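Long-range contacts in paenibacillus xanthan lyase (Paenibacillus, PDB 6F2P), which catalyses the eliminative cleavage of the polysaccharide xanthan, probably releasing the terminal mannose of its side chains: residues 814-819 with 868-873; 703-708 with 732-737; 73-78 with 131-136; 3-8 with 246-251; 444-449 with 474-479. All blocks are in the same frame, centred on the assembly; numbering follows the deposited sequence.

Overall arrangement
The five contacts sample four parts of the chain. Interactions 1 and 2 have centres 14 Å apart and touch. S872 OG lies 2.6 Å from T703 OG1, probably hydrogen-bonded, and G871 CA packs 3.4 Å from Y705 CE1, so two beta sandwiches meet here. Interactions 3 and 4 both lie in the helical region, centres 23 Å apart and about 11 Å between nearest atoms; interaction 3 is nested inside the loop closed by interaction 4. Interaction 5 sits in the super-sandwich domain, its nearest atoms about 24 Å from interaction 3 and about 21 Å from interaction 2. In family 8 lyases the substrate cleft runs between the helical and super-sandwich domains.

Interaction 1. Residues 814-819 with 868-873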
# COMPACT_ATOMS: atom_id res chain seq x y z
N THR A 814 -4.72 21.90 16.53
CA THR A 814 -4.04 22.73 15.54
C THR A 814 -3.14 23.81 16.11
O THR A 814 -2.37 24.43 15.37
CB THR A 814 -5.05 23.40 14.61
OG1 THR A 814 -5.85 24.31 15.36
CG2 THR A 814 -5.96 22.34 13.97
N GLN A 815 -3.25 24.06 17.41
CA GLN A 815 -2.42 25.06 18.08
C GLN A 815 -1.86 24.48 19.37
O GLN A 815 -2.62 24.08 20.25
CB GLN A 815 -3.23 26.32 18.41
CG GLN A 815 -3.78 27.04 17.20
CD GLN A 815 -2.67 27.55 16.29
OE1 GLN A 815 -1.56 27.85 16.75
NE2 GLN A 815 -2.96 27.66 15.00
N PRO A 816 -0.53 24.43 19.48
CA PRO A 816 0.08 23.93 20.72
C PRO A 816 -0.33 24.79 21.90
O PRO A 816 -0.49 26.00 21.75
CB PRO A 816 1.58 24.08 20.45
CG PRO A 816 1.68 25.12 19.38
CD PRO A 816 0.47 24.94 18.53
N GLY A 817 -0.53 24.17 23.06
CA GLY A 817 -0.85 24.89 24.27
C GLY A 817 -1.33 23.94 25.34
O GLY A 817 -1.43 22.74 25.12
N THR A 818 -1.62 24.48 26.52
CA THR A 818 -2.25 23.71 27.58
C THR A 818 -3.74 24.02 27.62
O THR A 818 -4.14 25.14 27.92
CB THR A 818 -1.62 24.02 28.94
OG1 THR A 818 -0.26 23.57 28.95
CG2 THR A 818 -2.39 23.32 30.05
N TYR A 819 -4.56 23.03 27.30
CA TYR A 819 -5.99 23.25 27.22
C TYR A 819 -6.76 22.47 28.28
O TYR A 819 -6.41 21.33 28.63
CB TYR A 819 -6.53 22.89 25.83
CG TYR A 819 -5.89 23.67 24.70
CD1 TYR A 819 -6.31 24.95 24.38
CD2 TYR A 819 -4.85 23.12 23.96
CE1 TYR A 819 -5.73 25.67 23.36
CE2 TYR A 819 -4.26 23.83 22.93
CZ TYR A 819 -4.70 25.10 22.63
OH TYR A 819 -4.10 25.80 21.60
N THR A 868 2.18 19.83 23.55
CA THR A 868 3.45 20.52 23.32
C THR A 868 3.63 20.89 21.86
O THR A 868 4.21 21.92 21.53
CB THR A 868 4.64 19.65 23.76
OG1 THR A 868 4.66 18.45 22.97
CG2 THR A 868 4.51 19.27 25.23
N SER A 869 3.12 20.03 20.98
CA SER A 869 3.24 20.22 19.54
C SER A 869 1.87 20.09 18.88
O SER A 869 0.99 19.38 19.39
CB SER A 869 4.21 19.18 18.96
OG SER A 869 3.81 17.87 19.31
N PRO A 870 1.67 20.77 17.75
CA PRO A 870 0.39 20.68 17.06
C PRO A 870 0.35 19.38 16.26
O PRO A 870 1.36 18.98 15.67
CB PRO A 870 0.42 21.88 16.12
CG PRO A 870 1.87 22.06 15.81
CD PRO A 870 2.63 21.64 17.04
N GLY A 871 -0.81 18.73 16.25
CA GLY A 871 -0.98 17.51 15.51
C GLY A 871 -2.11 16.70 16.08
O GLY A 871 -2.93 17.22 16.84
N SER A 872 -2.16 15.42 15.72
CA SER A 872 -3.22 14.54 16.18
C SER A 872 -2.95 14.03 17.59
O SER A 872 -1.81 13.78 17.97
CB SER A 872 -3.41 13.38 15.20
OG SER A 872 -3.81 13.85 13.93
N TYR A 873 -4.02 13.90 18.37
CA TYR A 873 -3.94 13.34 19.72
C TYR A 873 -5.08 12.34 19.91
O TYR A 873 -6.18 12.53 19.40
CB TYR A 873 -4.01 14.44 20.78
CG TYR A 873 -2.76 15.29 20.85
CD1 TYR A 873 -2.54 16.32 19.95
CD2 TYR A 873 -1.79 15.05 21.82
CE1 TYR A 873 -1.40 17.09 20.01
CE2 TYR A 873 -0.65 15.82 21.89
CZ TYR A 873 -0.46 16.84 20.98
OH TYR A 873 0.68 17.61 21.05
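P816 and P870 carry this contact, where two loops pass close to each other. Their rings cross obliquely, and CD of P816 comes 3.9 Å from CB of P870. This is the tight part. CB of P870 also lies 3.9 Å from the carbonyl O of T814. CB of P816 rests 3.6 Å from the carbonyl O of T868. The contact is made by ring carbons and carbonyl oxygens, without a direct hydrogen bond between the loops. Away from these packed ring carbons the contact is loose. The outer side of P816 and T868 is exposed, and a methylpentanediol, probably from the crystallisation liquor, sits about 4 Å from the P870 side chain. Q815 turns away and gives its NE2 to the carbonyl of I762.

Each loop is also held from within by a tyrosine. Y819 OH donates to Q815 O at 2.6 Å, coming from above the carbonyl plane. Y873 OH lies by S869 O, though the modelled distance is doubtfully short. Both loops lead from one sheet of an antiparallel sandwich to the other, in opposite directions. Each has proline, then glycine, two residues later the tyrosine, which reaches back four residues. This is the tyrosine corner known from Greek-key beta sandwiches.

Interaction 2. Residues 703-708 with 732-737; sequences TIYIDV and KFKVNV
I706 and F733 face each other in an antiparallel pair, and so do I704 and V735. Both pairs are hydrogen-bonded. The backbone bonds are I704 N to V735 O (2.8 Å), V735 N to I704 O, I706 N to F733 O, and F733 N to I706 O, the last almost straight at 177°. T703, Y705 and D707 sit opposite N736, K734 and K732 in non-hydrogen-bonded pairs.

Two CH-pi contacts join the strands, one on each face. CB of I706 lies over the F733 ring, 4.0 Å from its centroid. On the other face CB of K734 lies 3.9 Å from the centroid of the Y705 ring, 15° off its normal. K734 CG stands between the backbone N and the carbonyl carbon (chi1 64°), and the chain beyond it runs extended beside the ring up to the hydroxyl.

The polar links follow. Water 1 gives a proton to Y705 OH (2.7 Å) and accepts one from K734 NZ (2.8 Å). D812 bonds to both groups and forms a salt bridge with the lysine. D707 OD2 and K732 NZ stay 4.7 Å apart, with water 2 between them, weakly bonded to the carboxylate.

F733 and V735 pack on strand 744-750 of the facing sheet, while Y705 and K734 reach D812 of the next domain. This is a strand pair of the family 8 C-terminal beta sandwich.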
# COMPACT_ATOMS: atom_id res chain seq x y z
N THR A 703 -3.80 12.73 11.26
CA THR A 703 -3.04 13.56 10.34
C THR A 703 -1.55 13.24 10.35
O THR A 703 -1.04 12.55 11.24
CB THR A 703 -3.20 15.07 10.66
OG1 THR A 703 -2.89 15.30 12.04
CG2 THR A 703 -4.62 15.55 10.41
N ILE A 704 -0.86 13.76 9.34
CA ILE A 704 0.59 13.82 9.35
C ILE A 704 1.01 15.25 9.07
O ILE A 704 0.69 15.80 8.02
CB ILE A 704 1.21 12.93 8.27
CG1 ILE A 704 0.90 11.45 8.54
CG2 ILE A 704 2.72 13.18 8.20
CD1 ILE A 704 1.32 10.52 7.39
N TYR A 705 1.72 15.86 10.02
CA TYR A 705 2.26 17.19 9.82
C TYR A 705 3.65 17.10 9.20
O TYR A 705 4.49 16.32 9.64
CB TYR A 705 2.34 17.93 11.15
CG TYR A 705 1.04 18.56 11.61
CD1 TYR A 705 -0.10 17.79 11.78
CD2 TYR A 705 0.97 19.91 11.92
CE1 TYR A 705 -1.29 18.36 12.22
CE2 TYR A 705 -0.20 20.49 12.36
CZ TYR A 705 -1.33 19.71 12.51
OH TYR A 705 -2.50 20.28 12.94
N ILE A 706 3.88 17.91 8.18
CA ILE A 706 5.16 17.96 7.50
C ILE A 706 5.69 19.40 7.46
O ILE A 706 4.96 20.33 7.10
CB ILE A 706 5.03 17.42 6.07
CG1 ILE A 706 4.57 15.95 6.07
CG2 ILE A 706 6.33 17.61 5.29
CD1 ILE A 706 5.63 14.94 6.43
N ASP A 707 6.95 19.58 7.84
CA ASP A 707 7.61 20.86 7.62
C ASP A 707 8.68 20.67 6.57
O ASP A 707 9.35 19.63 6.53
CB ASP A 707 8.25 21.38 8.91
CG ASP A 707 7.22 21.81 9.95
OD1 ASP A 707 6.06 22.06 9.57
OD2 ASP A 707 7.57 21.89 11.15
N VAL A 708 8.84 21.66 5.70
CA VAL A 708 9.96 21.66 4.77
C VAL A 708 10.78 22.93 4.96
O VAL A 708 10.29 24.04 4.78
CB VAL A 708 9.51 21.53 3.31
CG1 VAL A 708 10.69 21.62 2.38
CG2 VAL A 708 8.79 20.22 3.11
N LYS A 732 5.03 24.71 5.42
CA LYS A 732 4.36 23.91 6.44
C LYS A 732 3.02 23.44 5.93
O LYS A 732 2.25 24.23 5.39
CB LYS A 732 4.17 24.70 7.73
CG LYS A 732 5.45 24.98 8.50
CD LYS A 732 5.17 25.59 9.88
CE LYS A 732 6.46 25.65 10.71
NZ LYS A 732 6.28 26.30 12.04
N PHE A 733 2.73 22.15 6.08
CA PHE A 733 1.41 21.63 5.76
C PHE A 733 1.06 20.40 6.57
O PHE A 733 1.90 19.90 7.32
CB PHE A 733 1.26 21.36 4.26
CG PHE A 733 2.15 20.26 3.74
CD1 PHE A 733 3.47 20.51 3.41
CD2 PHE A 733 1.65 18.98 3.54
CE1 PHE A 733 4.29 19.50 2.92
CE2 PHE A 733 2.46 17.96 3.04
CZ PHE A 733 3.78 18.22 2.73
N LYS A 734 -0.18 19.93 6.43
CA LYS A 734 -0.59 18.68 7.06
C LYS A 734 -1.41 17.87 6.07
O LYS A 734 -1.98 18.42 5.14
CB LYS A 734 -1.40 18.92 8.34
CG LYS A 734 -2.72 19.63 8.12
CD LYS A 734 -3.41 20.00 9.44
CE LYS A 734 -4.70 20.75 9.16
NZ LYS A 734 -5.40 21.19 10.39
N VAL A 735 -1.46 16.55 6.28
CA VAL A 735 -2.22 15.64 5.44
C VAL A 735 -3.20 14.88 6.31
O VAL A 735 -2.81 14.36 7.36
CB VAL A 735 -1.31 14.58 4.81
CG1 VAL A 735 -2.07 13.78 3.75
CG2 VAL A 735 -0.06 15.21 4.22
N ASN A 736 -4.46 14.81 5.90
CA ASN A 736 -5.43 13.96 6.57
C ASN A 736 -5.40 12.58 5.91
O ASN A 736 -5.92 12.41 4.81
CB ASN A 736 -6.83 14.56 6.50
CG ASN A 736 -7.82 13.82 7.39
OD1 ASN A 736 -7.66 12.63 7.68
ND2 ASN A 736 -8.87 14.53 7.80
N VAL A 737 -4.81 11.60 6.58
CA VAL A 737 -4.56 10.31 5.94
C VAL A 737 -5.55 9.24 6.37
O VAL A 737 -5.29 8.07 6.18
CB VAL A 737 -3.13 9.80 6.23
CG1 VAL A 737 -2.10 10.68 5.53
CG2 VAL A 737 -2.87 9.75 7.73
O HOH W 1 -3.16 22.46 11.53
O HOH W 2 5.47 23.64 13.05
O HOH W 3 3.43 21.25 9.69

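Interaction 3. Residues 73-78 with 131-136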
# COMPACT_ATOMS: atom_id res chain seq x y z
N THR A 73 -10.92 -38.11 -18.44
CA THR A 73 -11.56 -38.81 -19.54
C THR A 73 -12.05 -37.82 -20.58
O THR A 73 -11.76 -37.97 -21.78
CB THR A 73 -12.74 -39.67 -19.05
OG1 THR A 73 -12.27 -40.65 -18.11
CG2 THR A 73 -13.42 -40.36 -20.21
N TYR A 74 -12.78 -36.79 -20.13
CA TYR A 74 -13.36 -35.81 -21.06
C TYR A 74 -12.29 -34.97 -21.74
O TYR A 74 -12.47 -34.56 -22.88
CB TYR A 74 -14.38 -34.92 -20.37
CG TYR A 74 -15.74 -35.54 -20.20
CD1 TYR A 74 -16.41 -36.11 -21.27
CD2 TYR A 74 -16.36 -35.55 -18.96
CE1 TYR A 74 -17.67 -36.69 -21.11
CE2 TYR A 74 -17.61 -36.12 -18.79
CZ TYR A 74 -18.26 -36.69 -19.86
OH TYR A 74 -19.51 -37.25 -19.68
N ARG A 75 -11.18 -34.71 -21.06
CA ARG A 75 -10.09 -34.00 -21.73
C ARG A 75 -9.49 -34.86 -22.84
O ARG A 75 -9.22 -34.36 -23.94
CB ARG A 75 -9.02 -33.53 -20.74
CG ARG A 75 -9.54 -32.50 -19.77
CD ARG A 75 -8.47 -31.88 -18.88
NE ARG A 75 -9.02 -30.70 -18.21
CZ ARG A 75 -8.36 -29.93 -17.35
NH1 ARG A 75 -7.09 -30.20 -17.05
NH2 ARG A 75 -8.96 -28.88 -16.80
N HIS A 76 -9.30 -36.15 -22.57
CA HIS A 76 -8.82 -37.07 -23.59
C HIS A 76 -9.75 -37.08 -24.79
O HIS A 76 -9.30 -36.92 -25.93
CB HIS A 76 -8.66 -38.48 -23.02
CG HIS A 76 -7.56 -38.60 -22.02
ND1 HIS A 76 -6.65 -37.60 -21.79
CD2 HIS A 76 -7.23 -39.61 -21.17
CE1 HIS A 76 -5.80 -37.98 -20.84
NE2 HIS A 76 -6.14 -39.20 -20.46
N LEU A 77 -11.05 -37.26 -24.53
CA LEU A 77 -12.08 -37.15 -25.57
C LEU A 77 -12.03 -35.81 -26.32
O LEU A 77 -12.15 -35.77 -27.54
CB LEU A 77 -13.48 -37.38 -24.99
CG LEU A 77 -13.80 -38.82 -24.62
CD1 LEU A 77 -15.09 -38.90 -23.83
CD2 LEU A 77 -13.88 -39.69 -25.87
N TYR A 78 -11.84 -34.72 -25.58
CA TYR A 78 -11.72 -33.43 -26.22
C TYR A 78 -10.56 -33.37 -27.22
O TYR A 78 -10.70 -32.83 -28.32
CB TYR A 78 -11.57 -32.30 -25.21
CG TYR A 78 -11.30 -30.98 -25.89
CD1 TYR A 78 -12.32 -30.30 -26.56
CD2 TYR A 78 -10.02 -30.45 -25.93
CE1 TYR A 78 -12.06 -29.11 -27.22
CE2 TYR A 78 -9.76 -29.25 -26.59
CZ TYR A 78 -10.79 -28.59 -27.23
OH TYR A 78 -10.54 -27.40 -27.88
N PRO A 131 -17.91 -30.78 -16.95
CA PRO A 131 -18.81 -30.01 -17.82
C PRO A 131 -18.04 -29.12 -18.80
O PRO A 131 -18.41 -28.99 -19.97
CB PRO A 131 -19.60 -29.15 -16.83
CG PRO A 131 -19.63 -29.97 -15.59
CD PRO A 131 -18.27 -30.64 -15.53
N MET A 132 -16.95 -28.52 -18.32
CA MET A 132 -16.14 -27.63 -19.15
C MET A 132 -15.60 -28.37 -20.36
O MET A 132 -15.63 -27.85 -21.48
CB MET A 132 -14.96 -27.10 -18.33
CG MET A 132 -14.35 -25.83 -18.84
SD MET A 132 -14.63 -24.48 -17.68
CE MET A 132 -13.65 -23.21 -18.46
N ALA A 133 -15.11 -29.58 -20.14
CA ALA A 133 -14.52 -30.36 -21.22
C ALA A 133 -15.63 -30.98 -22.07
O ALA A 133 -15.50 -31.08 -23.30
CB ALA A 133 -13.59 -31.43 -20.65
N LEU A 134 -16.71 -31.40 -21.43
CA LEU A 134 -17.87 -31.91 -22.14
C LEU A 134 -18.49 -30.83 -23.04
O LEU A 134 -18.84 -31.11 -24.18
CB LEU A 134 -18.90 -32.49 -21.17
CG LEU A 134 -20.15 -33.15 -21.76
CD1 LEU A 134 -19.79 -34.08 -22.90
CD2 LEU A 134 -20.92 -33.90 -20.68
N ASN A 135 -18.60 -29.61 -22.52
CA ASN A 135 -19.07 -28.48 -23.32
C ASN A 135 -18.25 -28.31 -24.59
O ASN A 135 -18.77 -28.09 -25.67
CB ASN A 135 -19.01 -27.17 -22.53
CG ASN A 135 -20.25 -26.92 -21.72
OD1 ASN A 135 -21.32 -27.44 -22.04
ND2 ASN A 135 -20.11 -26.12 -20.66
N ASP A 136 -16.94 -28.42 -24.43
CA ASP A 136 -16.04 -28.20 -25.55
C ASP A 136 -16.17 -29.31 -26.60
O ASP A 136 -16.23 -29.02 -27.80
CB ASP A 136 -14.60 -28.05 -25.06
CG ASP A 136 -14.39 -26.78 -24.25
OD1 ASP A 136 -15.36 -26.00 -24.12
OD2 ASP A 136 -13.27 -26.56 -23.77
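Y74 points its CB toward A133, and the two CB atoms are 3.6 Å apart. The small alanine lets the backbones come close here. From CB the tyrosine side chain turns with CG anti to its carbonyl carbon (chi1 -80°), which brings one face of the ring to L134. CB of L134 stands over the centre of that face, 4.2 Å from the centroid and 4° off the normal, a CH-pi contact. Further out, CE1 of Y74 meets CD1 of L134 at 3.8 Å. At the tip, OH of Y74 reaches CD2 of L134, also at 3.8 Å. The two leucine methyls thus lie along the outer part of the ring. F113 meets this ring edge-to-face, and L105 and M108 of helix 95-111 also pack on it.

One turn later, Y78 meets D136 instead. Its CD1 and CE1 touch CB of D136 obliquely, CE1 at 3.5 Å. The carboxylate is held elsewhere: its OD1 is hydrogen-bonded to Y13 OH.

The two helix segments run nearly parallel, at 21°, with axes 8.5 Å apart. Helix 95-111 lies between them in the chain. Parallel neighbours separated by one returning helix are the pattern of an alpha/alpha toroid, the architecture of the family 8 helical domain.

Interaction 4. Residues 3-8 with 246-251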
# COMPACT_ATOMS: atom_id res chain seq x y z
N ALA A 3 -32.70 -20.72 -32.72
CA ALA A 3 -31.79 -21.62 -33.41
C ALA A 3 -30.59 -20.80 -33.84
O ALA A 3 -29.49 -21.02 -33.36
CB ALA A 3 -32.47 -22.28 -34.61
N ASP A 4 -30.83 -19.83 -34.71
CA ASP A 4 -29.73 -19.21 -35.43
C ASP A 4 -28.83 -18.28 -34.62
O ASP A 4 -27.65 -18.17 -34.92
CB ASP A 4 -30.19 -18.58 -36.75
CG ASP A 4 -30.23 -19.60 -37.88
OD1 ASP A 4 -29.18 -19.83 -38.52
OD2 ASP A 4 -31.31 -20.18 -38.12
N GLU A 5 -29.35 -17.63 -33.58
CA GLU A 5 -28.45 -16.81 -32.77
C GLU A 5 -27.53 -17.72 -31.96
O GLU A 5 -26.34 -17.44 -31.80
CB GLU A 5 -29.19 -15.84 -31.85
CG GLU A 5 -28.22 -14.89 -31.14
CD GLU A 5 -28.90 -13.74 -30.43
OE1 GLU A 5 -30.14 -13.59 -30.55
OE2 GLU A 5 -28.19 -12.97 -29.74
N PHE A 6 -28.10 -18.80 -31.46
CA PHE A 6 -27.31 -19.84 -30.82
C PHE A 6 -26.32 -20.46 -31.80
O PHE A 6 -25.15 -20.63 -31.46
CB PHE A 6 -28.24 -20.91 -30.26
CG PHE A 6 -29.19 -20.39 -29.23
CD1 PHE A 6 -28.72 -19.91 -28.02
CD2 PHE A 6 -30.55 -20.40 -29.45
CE1 PHE A 6 -29.60 -19.45 -27.06
CE2 PHE A 6 -31.43 -19.94 -28.49
CZ PHE A 6 -30.96 -19.46 -27.29
N ASP A 7 -26.78 -20.78 -33.00
CA ASP A 7 -25.91 -21.33 -34.04
C ASP A 7 -24.72 -20.42 -34.28
O ASP A 7 -23.60 -20.88 -34.47
CB ASP A 7 -26.67 -21.57 -35.36
CG ASP A 7 -27.76 -22.62 -35.23
OD1 ASP A 7 -27.57 -23.61 -34.49
OD2 ASP A 7 -28.83 -22.44 -35.86
N THR A 8 -24.97 -19.11 -34.27
CA THR A 8 -23.93 -18.14 -34.56
C THR A 8 -22.88 -18.11 -33.46
O THR A 8 -21.67 -18.09 -33.74
CB THR A 8 -24.52 -16.73 -34.73
OG1 THR A 8 -25.37 -16.72 -35.87
CG2 THR A 8 -23.41 -15.74 -34.95
N GLY A 246 -21.94 -8.58 -28.71
CA GLY A 246 -22.79 -8.33 -29.86
C GLY A 246 -24.11 -9.08 -29.81
O GLY A 246 -25.03 -8.77 -30.56
N SER A 247 -24.21 -10.05 -28.91
CA SER A 247 -25.39 -10.90 -28.82
C SER A 247 -26.41 -10.40 -27.82
O SER A 247 -26.14 -9.49 -27.04
CB SER A 247 -25.01 -12.32 -28.39
OG SER A 247 -25.20 -12.45 -26.99
N SER A 248 -27.57 -11.03 -27.82
CA SER A 248 -28.64 -10.70 -26.89
C SER A 248 -28.18 -10.83 -25.45
O SER A 248 -28.72 -10.19 -24.56
CB SER A 248 -29.84 -11.61 -27.13
OG SER A 248 -30.17 -11.68 -28.51
N TRP A 249 -27.18 -11.67 -25.21
CA TRP A 249 -26.72 -11.93 -23.84
C TRP A 249 -25.35 -11.33 -23.59
O TRP A 249 -24.64 -11.73 -22.67
CB TRP A 249 -26.73 -13.44 -23.55
CG TRP A 249 -28.04 -14.06 -23.96
CD1 TRP A 249 -29.22 -14.01 -23.27
CD2 TRP A 249 -28.31 -14.76 -25.17
NE1 TRP A 249 -30.21 -14.66 -23.98
CE2 TRP A 249 -29.67 -15.13 -25.15
CE3 TRP A 249 -27.53 -15.13 -26.27
CZ2 TRP A 249 -30.27 -15.84 -26.18
CZ3 TRP A 249 -28.12 -15.84 -27.30
CH2 TRP A 249 -29.48 -16.19 -27.25
N GLN A 250 -24.98 -10.34 -24.40
CA GLN A 250 -23.70 -9.67 -24.22
C GLN A 250 -23.63 -9.01 -22.86
O GLN A 250 -24.65 -8.74 -22.21
CB GLN A 250 -23.49 -8.62 -25.29
CG GLN A 250 -24.18 -7.32 -25.00
CD GLN A 250 -24.31 -6.48 -26.24
OE1 GLN A 250 -25.42 -6.24 -26.71
NE2 GLN A 250 -23.18 -6.03 -26.79
N VAL A 251 -22.40 -8.76 -22.41
CA VAL A 251 -22.20 -8.21 -21.09
C VAL A 251 -22.51 -6.73 -21.13
O VAL A 251 -21.94 -5.98 -21.94
CB VAL A 251 -20.77 -8.46 -20.59
CG1 VAL A 251 -20.59 -7.96 -19.17
CG2 VAL A 251 -20.45 -9.94 -20.66
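E5 and W249 approach from opposite directions, with carboxylate and indole planes 34° apart. E5 is in the first turn of helix 4-18. Its partners belong to a type I beta turn, S247 to Q250, in the loop joining helices 229-244 and 256-267. The contact therefore ties the chain's first helix to a helix-connecting loop of the alpha/alpha toroid, the helical domain of family 8 lyases.

The glutamate is stretched out. Its CG is anti to the backbone N (chi1 -174°) and the rest of the chain is extended, so the carboxylate reaches the turn. There OE2 accepts from S248 N at 2.8 Å, in a nearly straight bond that meets it almost along the C-O axis. S248 OG also lies within bonding distance of both carboxylate oxygens, 2.7 Å from OE2 and 2.8 Å from OE1. The carboxylate is thus gripped by one residue, through backbone and side chain. These donors would probably favour its charged form.

OE2 of E5 also rests 3.8 Å from CZ3 of W249. Next to it F6 meets the outer end of the same indole. The F6 ring and the six-membered ring are near parallel, at 18°, but slid apart, with centroids 5.0 Å from each other, so they barely overlap. The rest of the indole packs on S188, V191 and A192 of helix 188-197 and on L9.

S247 OG accepts from W249 N at 2.8 Å, an ST turn, while the same hydroxyl bonds to L244 O.

Interaction 5. Residues 444-449 with 474-479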
# COMPACT_ATOMS: atom_id res chain seq x y z
N THR A 444 17.72 -20.79 7.22
CA THR A 444 16.57 -21.04 8.08
C THR A 444 15.29 -21.01 7.25
O THR A 444 15.30 -20.60 6.09
CB THR A 444 16.46 -20.00 9.21
OG1 THR A 444 16.25 -18.69 8.65
CG2 THR A 444 17.72 -19.99 10.04
N THR A 445 14.20 -21.46 7.86
CA THR A 445 12.92 -21.45 7.19
C THR A 445 12.00 -20.46 7.88
O THR A 445 12.38 -19.86 8.89
CB THR A 445 12.25 -22.85 7.20
OG1 THR A 445 11.95 -23.23 8.54
CG2 THR A 445 13.16 -23.88 6.54
N GLN A 446 10.80 -20.29 7.35
CA GLN A 446 9.84 -19.40 7.96
C GLN A 446 8.45 -19.95 7.74
O GLN A 446 8.10 -20.36 6.63
CB GLN A 446 9.96 -17.97 7.39
CG GLN A 446 8.90 -17.02 7.95
CD GLN A 446 8.97 -15.61 7.37
OE1 GLN A 446 8.43 -14.67 7.96
NE2 GLN A 446 9.64 -15.46 6.23
N THR A 447 7.67 -19.97 8.81
CA THR A 447 6.28 -20.38 8.78
C THR A 447 5.52 -19.72 7.63
O THR A 447 5.55 -18.50 7.47
CB THR A 447 5.61 -20.04 10.12
OG1 THR A 447 6.30 -20.74 11.16
CG2 THR A 447 4.14 -20.43 10.12
N ALA A 448 4.84 -20.55 6.84
CA ALA A 448 4.08 -20.08 5.69
C ALA A 448 2.75 -19.45 6.08
O ALA A 448 2.27 -19.60 7.20
CB ALA A 448 3.85 -21.22 4.73
N ASN A 449 2.15 -18.76 5.11
CA ASN A 449 0.79 -18.27 5.24
C ASN A 449 0.57 -17.37 6.45
O ASN A 449 -0.47 -17.43 7.10
CB ASN A 449 -0.21 -19.43 5.28
CG ASN A 449 0.12 -20.52 4.27
OD1 ASN A 449 0.45 -20.23 3.13
ND2 ASN A 449 0.03 -21.77 4.70
N HIS A 474 9.86 -8.26 10.20
CA HIS A 474 9.93 -9.06 11.41
C HIS A 474 9.56 -10.49 11.05
O HIS A 474 8.38 -10.83 10.98
CB HIS A 474 8.97 -8.56 12.48
CG HIS A 474 9.06 -9.35 13.76
ND1 HIS A 474 8.07 -9.32 14.72
CD2 HIS A 474 10.02 -10.18 14.22
CE1 HIS A 474 8.42 -10.11 15.72
NE2 HIS A 474 9.59 -10.64 15.45
N THR A 475 10.59 -11.30 10.79
CA THR A 475 10.42 -12.70 10.41
C THR A 475 9.47 -13.41 11.36
O THR A 475 9.63 -13.30 12.58
CB THR A 475 11.78 -13.43 10.40
OG1 THR A 475 12.74 -12.63 9.69
CG2 THR A 475 11.66 -14.78 9.71
N VAL A 476 8.48 -14.12 10.84
CA VAL A 476 7.53 -14.77 11.74
C VAL A 476 8.18 -15.99 12.39
O VAL A 476 8.92 -16.73 11.75
CB VAL A 476 6.17 -15.11 11.07
CG1 VAL A 476 5.83 -14.10 9.99
CG2 VAL A 476 6.16 -16.49 10.51
N GLY A 477 7.94 -16.16 13.69
CA GLY A 477 8.58 -17.23 14.43
C GLY A 477 10.03 -16.93 14.80
O GLY A 477 10.71 -17.76 15.41
N LYS A 478 10.51 -15.75 14.44
CA LYS A 478 11.87 -15.35 14.78
C LYS A 478 11.88 -14.02 15.51
O LYS A 478 10.87 -13.30 15.54
CB LYS A 478 12.73 -15.28 13.52
CG LYS A 478 12.70 -16.54 12.65
CD LYS A 478 13.20 -17.76 13.39
CE LYS A 478 13.46 -18.91 12.41
NZ LYS A 478 13.79 -20.20 13.11
N SER A 479 13.00 -13.68 16.13
CA SER A 479 13.12 -12.38 16.77
C SER A 479 13.58 -11.37 15.72
O SER A 479 13.34 -10.17 15.86
CB SER A 479 14.11 -12.40 17.93
OG SER A 479 15.43 -12.65 17.47
O HOH W 4 8.89 -19.40 11.00
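Q446 and V476 bury the most surface here. The glutamine chain is fully drawn out, with CG anti to the backbone N (chi1 176°) and the next bond extended too. Its amide therefore reaches the backbone of V476. OE1 of Q446 accepts from V476 N at 2.9 Å, nearly straight at 169°, with the donor tilted 33° from the carbonyl plane. The other end of the amide is held as well: NE2 bonds to D409 OD1 and more weakly to the carbonyl of W405. With both ends bound, the amide's rotation is fixed. CG2 of T475 packs against CD of Q446 at 3.7 Å.

V476 lies across the glutamine at about a right angle. Its CG1 flanks OE1, while CG2 touches CB of T447 at 3.6 Å. Water 4 links the two backbones. It accepts from T447 N (2.6 Å) and donates to V476 O (2.8 Å).

V476 is the second residue of a type II beta turn from T475 to K478. Its N-H is not used by the turn's own bond, which runs from K478 N to T475 O. G477 takes the third place, with positive phi. The turn closes the hairpin of strands 466-474 and 481-488 in the super-sandwich domain. Segment 444-449 is part of a long loop beside it, also held by Y394 and N393, which bond to Q446 O and T447 O.

K478 is the third contributor. Its chain bends at the second torsion, and CE comes to lie 3.8 Å from the carbonyl O of T445. Its own carbonyl receives a weak bond from H474 NE2, across the foot of the turn.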